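Local coordinates for protein ribonuclease (Nicotiana glutinosa, PDB 1IYB) that probably cleaves single-stranded RNA as a plant ribonuclease of the T2 family and binds guanosine-5'-monophosphate in its guanine-recognising pocket, at residues D9-V14 with L45-N50; S27-K32 with L83-G88; I136-G141 with I203-F208. All coordinates share one frame; numbering follows the deposited sequence.

Interaction 1 (D9-V14 with L45-N50). With 5GP (guanosine-5'-monophosphate), chain C.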
loop_
_atom_site.group_PDB
_atom_site.type_symbol
_atom_site.label_atom_id
_atom_site.label_comp_id
_atom_site.label_asym_id
_atom_site.label_seq_id
_atom_site.Cartn_x
_atom_site.Cartn_y
_atom_site.Cartn_z
ATOM N N ASP A 9 7.391 2.591 -14.484
ATOM C CA ASP A 9 8.400 3.258 -15.307
ATOM C C ASP A 9 9.831 2.745 -15.130
ATOM O O ASP A 9 10.543 2.540 -16.111
ATOM C CB ASP A 9 8.363 4.763 -15.031
ATOM C CG ASP A 9 7.086 5.417 -15.531
ATOM O OD1 ASP A 9 6.536 6.283 -14.812
ATOM O OD2 ASP A 9 6.642 5.065 -16.646
ATOM N N PHE A 10 10.254 2.543 -13.884
ATOM C CA PHE A 10 11.614 2.081 -13.607
ATOM C C PHE A 10 11.631 1.266 -12.316
ATOM O O PHE A 10 10.598 1.117 -11.667
ATOM C CB PHE A 10 12.548 3.291 -13.471
ATOM C CG PHE A 10 12.259 4.150 -12.271
ATOM C CD1 PHE A 10 12.855 3.879 -11.040
ATOM C CD2 PHE A 10 11.373 5.221 -12.360
ATOM C CE1 PHE A 10 12.571 4.661 -9.918
ATOM C CE2 PHE A 10 11.083 6.007 -11.247
ATOM C CZ PHE A 10 11.683 5.728 -10.021
ATOM N N PHE A 11 12.794 0.730 -11.949
ATOM C CA PHE A 11 12.907 -0.040 -10.708
ATOM C C PHE A 11 13.858 0.618 -9.724
ATOM O O PHE A 11 14.826 1.266 -10.115
ATOM C CB PHE A 11 13.523 -1.436 -10.903
ATOM C CG PHE A 11 12.788 -2.349 -11.835
ATOM C CD1 PHE A 11 13.068 -2.347 -13.198
ATOM C CD2 PHE A 11 11.907 -3.305 -11.332
ATOM C CE1 PHE A 11 12.491 -3.290 -14.048
ATOM C CE2 PHE A 11 11.322 -4.251 -12.171
ATOM C CZ PHE A 11 11.617 -4.246 -13.533
ATOM N N TYR A 12 13.579 0.422 -8.443
ATOM C CA TYR A 12 14.482 0.853 -7.383
ATOM C C TYR A 12 15.073 -0.478 -6.924
ATOM O O TYR A 12 14.319 -1.395 -6.583
ATOM C CB TYR A 12 13.744 1.449 -6.180
ATOM C CG TYR A 12 13.412 2.924 -6.247
ATOM C CD1 TYR A 12 12.148 3.375 -5.877
ATOM C CD2 TYR A 12 14.358 3.870 -6.643
ATOM C CE1 TYR A 12 11.823 4.724 -5.901
ATOM C CE2 TYR A 12 14.042 5.236 -6.671
ATOM C CZ TYR A 12 12.769 5.649 -6.298
ATOM O OH TYR A 12 12.418 6.980 -6.328
ATOM N N PHE A 13 16.395 -0.620 -6.957
ATOM C CA PHE A 13 17.012 -1.840 -6.440
ATOM C C PHE A 13 17.440 -1.394 -5.047
ATOM O O PHE A 13 18.328 -0.550 -4.900
ATOM C CB PHE A 13 18.225 -2.269 -7.271
ATOM C CG PHE A 13 18.979 -3.426 -6.676
ATOM C CD1 PHE A 13 18.329 -4.623 -6.374
ATOM C CD2 PHE A 13 20.335 -3.313 -6.392
ATOM C CE1 PHE A 13 19.023 -5.690 -5.794
ATOM C CE2 PHE A 13 21.033 -4.376 -5.812
ATOM C CZ PHE A 13 20.379 -5.562 -5.514
ATOM N N VAL A 14 16.791 -1.955 -4.029
ATOM C CA VAL A 14 17.024 -1.558 -2.645
ATOM C C VAL A 14 17.782 -2.558 -1.784
ATOM O O VAL A 14 17.431 -3.735 -1.733
ATOM C CB VAL A 14 15.663 -1.265 -1.967
ATOM C CG1 VAL A 14 15.874 -0.665 -0.584
ATOM C CG2 VAL A 14 14.841 -0.333 -2.848
ATOM N N LEU A 45 13.523 -5.523 -5.398
ATOM C CA LEU A 45 13.586 -4.850 -6.702
ATOM C C LEU A 45 12.164 -4.305 -6.849
ATOM O O LEU A 45 11.208 -5.062 -7.059
ATOM C CB LEU A 45 13.912 -5.856 -7.812
ATOM C CG LEU A 45 14.157 -5.308 -9.223
ATOM C CD1 LEU A 45 15.278 -4.275 -9.210
ATOM C CD2 LEU A 45 14.517 -6.465 -10.151
ATOM N N TRP A 46 12.035 -2.989 -6.740
ATOM C CA TRP A 46 10.726 -2.347 -6.738
ATOM C C TRP A 46 10.272 -1.511 -7.921
ATOM O O TRP A 46 10.845 -0.457 -8.200
ATOM C CB TRP A 46 10.610 -1.438 -5.513
ATOM C CG TRP A 46 10.935 -2.053 -4.184
ATOM C CD1 TRP A 46 11.012 -3.382 -3.881
ATOM C CD2 TRP A 46 11.164 -1.348 -2.956
ATOM N NE1 TRP A 46 11.271 -3.547 -2.541
ATOM C CE2 TRP A 46 11.369 -2.316 -1.950
ATOM C CE3 TRP A 46 11.213 0.010 -2.609
ATOM C CZ2 TRP A 46 11.621 -1.971 -0.617
ATOM C CZ3 TRP A 46 11.463 0.354 -1.288
ATOM C CH2 TRP A 46 11.664 -0.635 -0.307
ATOM N N PRO A 47 9.224 -1.960 -8.629
ATOM C CA PRO A 47 8.747 -1.156 -9.761
ATOM C C PRO A 47 8.249 0.182 -9.188
ATOM O O PRO A 47 7.597 0.207 -8.140
ATOM C CB PRO A 47 7.611 -2.003 -10.321
ATOM C CG PRO A 47 8.098 -3.402 -10.076
ATOM C CD PRO A 47 8.646 -3.318 -8.663
ATOM N N ASN A 48 8.553 1.285 -9.869
ATOM C CA ASN A 48 8.158 2.615 -9.403
ATOM C C ASN A 48 7.784 3.474 -10.607
ATOM O O ASN A 48 8.136 3.149 -11.741
ATOM C CB ASN A 48 9.331 3.282 -8.663
ATOM C CG ASN A 48 8.875 4.223 -7.550
ATOM O OD1 ASN A 48 8.619 3.791 -6.426
ATOM N ND2 ASN A 48 8.772 5.515 -7.862
ATOM N N ASN A 49 7.080 4.572 -10.349
ATOM C CA ASN A 49 6.658 5.500 -11.395
ATOM C C ASN A 49 7.479 6.782 -11.323
ATOM O O ASN A 49 7.989 7.144 -10.264
ATOM C CB ASN A 49 5.177 5.831 -11.223
ATOM C CG ASN A 49 4.288 4.635 -11.452
ATOM O OD1 ASN A 49 3.259 4.467 -10.782
ATOM N ND2 ASN A 49 4.663 3.799 -12.410
ATOM N N ASN A 50 7.597 7.473 -12.452
ATOM C CA ASN A 50 8.358 8.714 -12.493
ATOM C C ASN A 50 7.814 9.784 -11.547
ATOM O O ASN A 50 8.569 10.624 -11.062
ATOM C CB ASN A 50 8.399 9.278 -13.919
ATOM C CG ASN A 50 9.149 8.381 -14.890
ATOM O OD1 ASN A 50 10.055 7.642 -14.502
ATOM N ND2 ASN A 50 8.783 8.454 -16.164
HETATM P P 5GP C . 8.443 -3.442 1.235
HETATM O O1P 5GP C . 7.328 -2.714 0.623
HETATM O O2P 5GP C . 9.162 -4.333 0.241
HETATM O O3P 5GP C . 9.441 -2.443 1.917
HETATM O "O5'" 5GP C . 7.973 -4.415 2.465
HETATM C "C5'" 5GP C . 8.955 -5.100 3.328
HETATM C "C4'" 5GP C . 8.330 -5.981 4.437
HETATM O "O4'" 5GP C . 9.100 -7.264 4.437
HETATM C "C3'" 5GP C . 8.413 -5.535 5.894
HETATM O "O3'" 5GP C . 7.366 -4.661 6.289
HETATM C "C2'" 5GP C . 8.375 -6.838 6.701
HETATM O "O2'" 5GP C . 7.026 -7.265 6.985
HETATM C "C1'" 5GP C . 9.121 -7.808 5.799
HETATM N N9 5GP C . 10.494 -8.264 6.182
HETATM C C8 5GP C . 10.942 -9.524 6.514
HETATM N N7 5GP C . 12.240 -9.631 6.704
HETATM C C5 5GP C . 12.681 -8.312 6.475
HETATM C C6 5GP C . 14.017 -7.792 6.533
HETATM O O6 5GP C . 15.054 -8.391 6.796
HETATM N N1 5GP C . 14.047 -6.394 6.234
HETATM C C2 5GP C . 12.918 -5.639 5.926
HETATM N N2 5GP C . 13.177 -4.338 5.679
HETATM N N3 5GP C . 11.663 -6.124 5.869
HETATM C C4 5GP C . 11.622 -7.471 6.157
#
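At the edge of the four-stranded antiparallel sheet of this T2-family ribonuclease, strand 10-14 pairs antiparallel with strand 45-48, with a classic beta bulge where D9 and F10 both face N48. N48 O receives D9 N at 2.9 Å and F10 N at 3.1 Å from opposite faces of its carbonyl plane. In return N48 N donates to F10 O, while Y12 and W46 form the next hydrogen-bonded pair. Next to the bulge D9 OD1 accepts from N50 N through its anti lone pair at 2.8 Å in an almost straight bond (171°), and the carboxylate stacks on the N50 amide with the planes 18° apart.

F10, Y12, N48 and W46 share one sheet face. F10 CG lies between its backbone N and carbonyl carbon (chi1 67°), which sets the ring beside N48, whose CB sits over one face, 4.0 Å from the centroid. N50 OD1 meets the same ring at its edge, 3.5 Å from F10 CD2. On the other face F11 CD2 leans on L45 CG at 3.7 Å, and P47 CG touches F11 CE2. V14 CG2 covers one face of the W46 six-membered ring, 3.7 Å from its centroid. W46 belongs to the guanosine-5'-monophosphate pocket: its CZ2 lies 3.4 Å from O3P of the nucleotide, and its NE1 is held by E97.

Interaction 2 (S27-K32 with L83-G88). With 5GP (guanosine-5'-monophosphate), chain C.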
loop_
_atom_site.group_PDB
_atom_site.type_symbol
_atom_site.label_atom_id
_atom_site.label_comp_id
_atom_site.label_asym_id
_atom_site.label_seq_id
_atom_site.Cartn_x
_atom_site.Cartn_y
_atom_site.Cartn_z
ATOM N N SER A 27 12.637 -5.201 17.810
ATOM C CA SER A 27 13.466 -6.398 17.770
ATOM C C SER A 27 13.744 -6.865 16.351
ATOM O O SER A 27 12.962 -6.619 15.433
ATOM C CB SER A 27 12.791 -7.537 18.537
ATOM O OG SER A 27 11.601 -7.951 17.887
ATOM N N CYS A 28 14.880 -7.531 16.187
ATOM C CA CYS A 28 15.283 -8.106 14.911
ATOM C C CYS A 28 15.753 -9.504 15.312
ATOM O O CYS A 28 16.167 -9.713 16.453
ATOM C CB CYS A 28 16.431 -7.303 14.273
ATOM S SG CYS A 28 18.113 -7.941 14.584
ATOM N N CYS A 29 15.664 -10.456 14.391
ATOM C CA CYS A 29 16.078 -11.831 14.652
ATOM C C CYS A 29 16.914 -12.355 13.495
ATOM O O CYS A 29 16.565 -12.149 12.332
ATOM C CB CYS A 29 14.850 -12.733 14.819
ATOM S SG CYS A 29 13.980 -12.542 16.406
ATOM N N TYR A 30 18.019 -13.025 13.805
ATOM C CA TYR A 30 18.856 -13.582 12.751
ATOM C C TYR A 30 18.148 -14.796 12.158
ATOM O O TYR A 30 17.319 -15.424 12.820
ATOM C CB TYR A 30 20.211 -14.046 13.298
ATOM C CG TYR A 30 21.063 -12.975 13.944
ATOM C CD1 TYR A 30 20.960 -11.637 13.564
ATOM C CD2 TYR A 30 22.012 -13.315 14.904
ATOM C CE1 TYR A 30 21.788 -10.662 14.131
ATOM C CE2 TYR A 30 22.841 -12.355 15.475
ATOM C CZ TYR A 30 22.724 -11.034 15.086
ATOM O OH TYR A 30 23.552 -10.094 15.654
ATOM N N PRO A 31 18.450 -15.131 10.895
ATOM C CA PRO A 31 17.822 -16.294 10.259
ATOM C C PRO A 31 18.170 -17.526 11.094
ATOM O O PRO A 31 19.095 -17.483 11.907
ATOM C CB PRO A 31 18.476 -16.330 8.879
ATOM C CG PRO A 31 18.780 -14.888 8.614
ATOM C CD PRO A 31 19.306 -14.407 9.941
ATOM N N LYS A 32 17.442 -18.619 10.898
ATOM C CA LYS A 32 17.698 -19.833 11.666
ATOM C C LYS A 32 19.140 -20.314 11.567
ATOM O O LYS A 32 19.673 -20.897 12.514
ATOM C CB LYS A 32 16.770 -20.958 11.211
ATOM C CG LYS A 32 15.299 -20.682 11.444
ATOM C CD LYS A 32 14.477 -21.930 11.184
ATOM C CE LYS A 32 13.001 -21.678 11.406
ATOM N NZ LYS A 32 12.220 -22.934 11.226
ATOM N N LEU A 83 15.578 -10.524 8.549
ATOM C CA LEU A 83 15.978 -10.152 9.899
ATOM C C LEU A 83 14.762 -9.930 10.795
ATOM O O LEU A 83 14.873 -9.355 11.873
ATOM C CB LEU A 83 16.845 -8.891 9.859
ATOM C CG LEU A 83 18.206 -9.063 9.181
ATOM C CD1 LEU A 83 18.883 -7.709 9.023
ATOM C CD2 LEU A 83 19.072 -10.002 10.008
ATOM N N ALA A 84 13.603 -10.397 10.345
ATOM C CA ALA A 84 12.372 -10.253 11.117
ATOM C C ALA A 84 12.249 -11.364 12.166
ATOM O O ALA A 84 12.877 -12.415 12.051
ATOM C CB ALA A 84 11.166 -10.280 10.181
ATOM N N CYS A 85 11.437 -11.124 13.191
ATOM C CA CYS A 85 11.236 -12.112 14.247
ATOM C C CYS A 85 9.906 -12.842 14.089
ATOM O O CYS A 85 8.918 -12.253 13.658
ATOM C CB CYS A 85 11.260 -11.444 15.621
ATOM S SG CYS A 85 12.886 -10.844 16.177
ATOM N N PRO A 86 9.865 -14.139 14.443
ATOM C CA PRO A 86 10.984 -14.928 14.969
ATOM C C PRO A 86 11.920 -15.367 13.844
ATOM O O PRO A 86 11.586 -15.219 12.670
ATOM C CB PRO A 86 10.279 -16.104 15.634
ATOM C CG PRO A 86 9.130 -16.336 14.720
ATOM C CD PRO A 86 8.623 -14.933 14.445
ATOM N N SER A 87 13.084 -15.904 14.206
ATOM C CA SER A 87 14.064 -16.356 13.220
ATOM C C SER A 87 13.398 -17.135 12.095
ATOM O O SER A 87 12.683 -18.107 12.342
ATOM C CB SER A 87 15.124 -17.235 13.888
ATOM O OG SER A 87 15.849 -16.502 14.860
ATOM N N GLY A 88 13.642 -16.714 10.857
ATOM C CA GLY A 88 13.028 -17.388 9.723
ATOM C C GLY A 88 13.990 -18.003 8.726
ATOM O O GLY A 88 15.209 -17.930 8.890
HETATM P P 5GP C . 8.443 -3.442 1.235
HETATM O O1P 5GP C . 7.328 -2.714 0.623
HETATM O O2P 5GP C . 9.162 -4.333 0.241
HETATM O O3P 5GP C . 9.441 -2.443 1.917
HETATM O "O5'" 5GP C . 7.973 -4.415 2.465
HETATM C "C5'" 5GP C . 8.955 -5.100 3.328
HETATM C "C4'" 5GP C . 8.330 -5.981 4.437
HETATM O "O4'" 5GP C . 9.100 -7.264 4.437
HETATM C "C3'" 5GP C . 8.413 -5.535 5.894
HETATM O "O3'" 5GP C . 7.366 -4.661 6.289
HETATM C "C2'" 5GP C . 8.375 -6.838 6.701
HETATM O "O2'" 5GP C . 7.026 -7.265 6.985
HETATM C "C1'" 5GP C . 9.121 -7.808 5.799
HETATM N N9 5GP C . 10.494 -8.264 6.182
HETATM C C8 5GP C . 10.942 -9.524 6.514
HETATM N N7 5GP C . 12.240 -9.631 6.704
HETATM C C5 5GP C . 12.681 -8.312 6.475
HETATM C C6 5GP C . 14.017 -7.792 6.533
HETATM O O6 5GP C . 15.054 -8.391 6.796
HETATM N N1 5GP C . 14.047 -6.394 6.234
HETATM C C2 5GP C . 12.918 -5.639 5.926
HETATM N N2 5GP C . 13.177 -4.338 5.679
HETATM N N3 5GP C . 11.663 -6.124 5.869
HETATM C C4 5GP C . 11.622 -7.471 6.157
HETATM O O HOH W 1 14.736 -14.007 10.816
#
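S27 touches L83-G88 at the disulfide, where its OG lies 3.6 Å from C85 SG. C28 passes close to the L83 carbonyl, and its own sulfur is bonded to C22, tying this part of the chain to the residue that follows helix 18-21. C29 makes the covalent link: C29 SG and C85 SG are 2.0 Å apart with a torsion of 94° about the S-S bond. Both sulfurs lie anti to their carbonyl carbons (chi1 -75° and -71°), which lets them meet between the two backbones. The backbone of C29 adds a hydrogen bond from its N to L83 O at 2.9 Å, the donor standing above the carbonyl plane.

Y30 turns the edge of its ring to L83, CD1 lying 4.3 Å from L83 CD2, while its carbonyl takes the S87 hydroxyl: S87 OG donates to Y30 O at 2.7 Å, nearly in line with the carbonyl bond. P31 brings its CA close to G88 O. K32 N then donates to G88 O at 3.1 Å, and its extended chain runs past S87, with CE 3.7 Å from S87 O. A water between the loops lies within bonding distance of C29 O and A84 O and accepts from G88 N.

Two loops without regular structure are thus joined by a disulfide, backbone bonds and water. L83 N donates to O6 of the nucleotide at 2.8 Å and A84 CB packs near its N7, so the disulfide-linked loop 83-88 forms part of the guanine-binding site.

Interaction 3 (I136-G141 with I203-F208). Unlike the reference sequence in segment 136-141: H137 (reference Asn).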
loop_
_atom_site.group_PDB
_atom_site.type_symbol
_atom_site.label_atom_id
_atom_site.label_comp_id
_atom_site.label_asym_id
_atom_site.label_seq_id
_atom_site.Cartn_x
_atom_site.Cartn_y
_atom_site.Cartn_z
ATOM N N ILE A 136 35.005 4.556 4.168
ATOM C CA ILE A 136 33.733 4.645 4.879
ATOM C C ILE A 136 33.408 3.238 5.370
ATOM O O ILE A 136 32.952 2.394 4.604
ATOM C CB ILE A 136 32.620 5.166 3.933
ATOM C CG1 ILE A 136 33.022 6.545 3.396
ATOM C CG2 ILE A 136 31.286 5.243 4.666
ATOM C CD1 ILE A 136 32.099 7.106 2.326
ATOM N N HIS A 137 33.661 2.988 6.652
ATOM C CA HIS A 137 33.431 1.665 7.220
ATOM C C HIS A 137 32.331 1.610 8.269
ATOM O O HIS A 137 32.023 2.606 8.927
ATOM C CB HIS A 137 34.720 1.123 7.850
ATOM C CG HIS A 137 35.940 1.331 7.011
ATOM N ND1 HIS A 137 36.743 2.445 7.131
ATOM C CD2 HIS A 137 36.488 0.576 6.031
ATOM C CE1 HIS A 137 37.735 2.367 6.261
ATOM N NE2 HIS A 137 37.603 1.243 5.581
ATOM N N PRO A 138 31.716 0.428 8.431
ATOM C CA PRO A 138 30.644 0.224 9.408
ATOM C C PRO A 138 31.262 0.003 10.786
ATOM O O PRO A 138 31.203 -1.095 11.345
ATOM C CB PRO A 138 29.934 -1.015 8.875
ATOM C CG PRO A 138 31.058 -1.809 8.299
ATOM C CD PRO A 138 31.878 -0.759 7.571
ATOM N N ASP A 139 31.864 1.065 11.315
ATOM C CA ASP A 139 32.527 1.026 12.613
ATOM C C ASP A 139 31.866 1.932 13.647
ATOM O O ASP A 139 32.488 2.298 14.646
ATOM C CB ASP A 139 33.991 1.441 12.454
ATOM C CG ASP A 139 34.149 2.739 11.677
ATOM O OD1 ASP A 139 33.231 3.586 11.728
ATOM O OD2 ASP A 139 35.197 2.915 11.020
ATOM N N GLY A 140 30.611 2.297 13.411
ATOM C CA GLY A 140 29.913 3.163 14.341
ATOM C C GLY A 140 30.274 4.627 14.175
ATOM O O GLY A 140 29.752 5.485 14.885
ATOM N N GLY A 141 31.168 4.919 13.234
ATOM C CA GLY A 141 31.572 6.293 13.002
ATOM C C GLY A 141 30.532 7.073 12.221
ATOM O O GLY A 141 29.553 6.500 11.728
ATOM N N ILE A 203 25.707 11.112 9.122
ATOM C CA ILE A 203 25.018 9.941 9.654
ATOM C C ILE A 203 25.949 8.818 10.092
ATOM O O ILE A 203 27.060 8.677 9.582
ATOM C CB ILE A 203 24.025 9.369 8.619
ATOM C CG1 ILE A 203 24.774 8.971 7.344
ATOM C CG2 ILE A 203 22.945 10.397 8.315
ATOM C CD1 ILE A 203 23.882 8.387 6.251
ATOM N N GLU A 204 25.474 8.012 11.036
ATOM C CA GLU A 204 26.249 6.893 11.554
ATOM C C GLU A 204 26.152 5.663 10.657
ATOM O O GLU A 204 25.127 5.423 10.023
ATOM C CB GLU A 204 25.762 6.516 12.959
ATOM C CG GLU A 204 26.326 5.189 13.456
ATOM C CD GLU A 204 25.643 4.676 14.710
ATOM O OE1 GLU A 204 24.392 4.649 14.751
ATOM O OE2 GLU A 204 26.361 4.284 15.654
ATOM N N PHE A 205 27.235 4.894 10.609
ATOM C CA PHE A 205 27.295 3.653 9.839
ATOM C C PHE A 205 27.637 2.641 10.936
ATOM O O PHE A 205 28.803 2.306 11.148
ATOM C CB PHE A 205 28.412 3.737 8.787
ATOM C CG PHE A 205 28.386 2.627 7.755
ATOM C CD1 PHE A 205 27.326 1.726 7.686
ATOM C CD2 PHE A 205 29.426 2.502 6.838
ATOM C CE1 PHE A 205 27.305 0.716 6.715
ATOM C CE2 PHE A 205 29.418 1.500 5.865
ATOM C CZ PHE A 205 28.354 0.604 5.805
ATOM N N PRO A 206 26.610 2.149 11.650
ATOM C CA PRO A 206 26.771 1.187 12.746
ATOM C C PRO A 206 27.384 -0.159 12.403
ATOM O O PRO A 206 27.186 -0.695 11.317
ATOM C CB PRO A 206 25.351 1.049 13.290
ATOM C CG PRO A 206 24.523 1.185 12.065
ATOM C CD PRO A 206 25.181 2.359 11.355
ATOM N N THR A 207 28.136 -0.701 13.351
ATOM C CA THR A 207 28.761 -2.000 13.169
ATOM C C THR A 207 27.647 -3.036 13.241
ATOM O O THR A 207 26.572 -2.760 13.770
ATOM C CB THR A 207 29.750 -2.311 14.306
ATOM O OG1 THR A 207 29.024 -2.442 15.535
ATOM C CG2 THR A 207 30.767 -1.193 14.454
ATOM N N PHE A 208 27.894 -4.220 12.695
ATOM C CA PHE A 208 26.908 -5.289 12.762
ATOM C C PHE A 208 27.597 -6.526 13.314
ATOM O O PHE A 208 28.584 -6.964 12.687
ATOM C CB PHE A 208 26.317 -5.599 11.383
ATOM C CG PHE A 208 25.308 -6.717 11.403
ATOM C CD1 PHE A 208 24.168 -6.628 12.196
ATOM C CD2 PHE A 208 25.513 -7.871 10.654
ATOM C CE1 PHE A 208 23.245 -7.675 12.244
ATOM C CE2 PHE A 208 24.597 -8.924 10.695
ATOM C CZ PHE A 208 23.463 -8.824 11.490
ATOM O OXT PHE A 208 27.153 -7.030 14.369
HETATM O O HOH W 2 30.502 -3.862 11.078
HETATM O O HOH W 3 28.653 4.129 17.077
#
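The F205 ring carries P138 over one face, with P138 CB 3.7 Å from the ring centroid and only 7° off its normal, a CH-pi contact; at the edge, in plane, lies I136 O. I136 CG2 approaches the ring at F205 CD2, crossing at about a right angle, and W17 meets the ring edge-to-face. P138 is the centre of an inverse gamma turn, and the following D139 begins an Asx turn, its OD1 accepting from G141 N at 2.9 Å. The loop 136-141 leads into strand 142-144, which pairs with 202-204, and F205 follows directly. F205 holds CG away from its backbone N (chi1 -168°), and its side chain runs alongside P138, pointing the same way.

Two backbone bonds flank this packing. G140 N donates to F205 O at 2.9 Å, and F205 N to G141 O at 3.0 Å, nearly end-on to the carbonyl. G140 has a positive phi (80°), a conformation favoured by glycine. T207 lays its CG2 against P138 O and the D139 backbone. Two waters bridge the segments as well: one molecule donates to P138 O and accepts from F208 N, and another donates to G140 O and, at 2.7 Å, to E204 OE2.

How the interactions relate
Interaction 1 is buried in the four-stranded sheet, whereas interaction 2 lies at the surface and interaction 3 is only partly buried. Their chemistry follows: strand pairing that ends in a bulge, with aromatic faces, in the first, a covalent sulfur bridge and a shared water in the second, a proline CH-pi contact on a phenylalanine face with tight turns in the third. Interactions 1 and 2 do not touch, their nearest atoms about 12 Å apart, yet both contact the same nucleotide, at its phosphate and its base respectively. Interactions 2 and 3 do meet: Y30 CE1 packs on F208 CZ at 3.6 Å, so the C-terminal residue rests against the 27-32 loop.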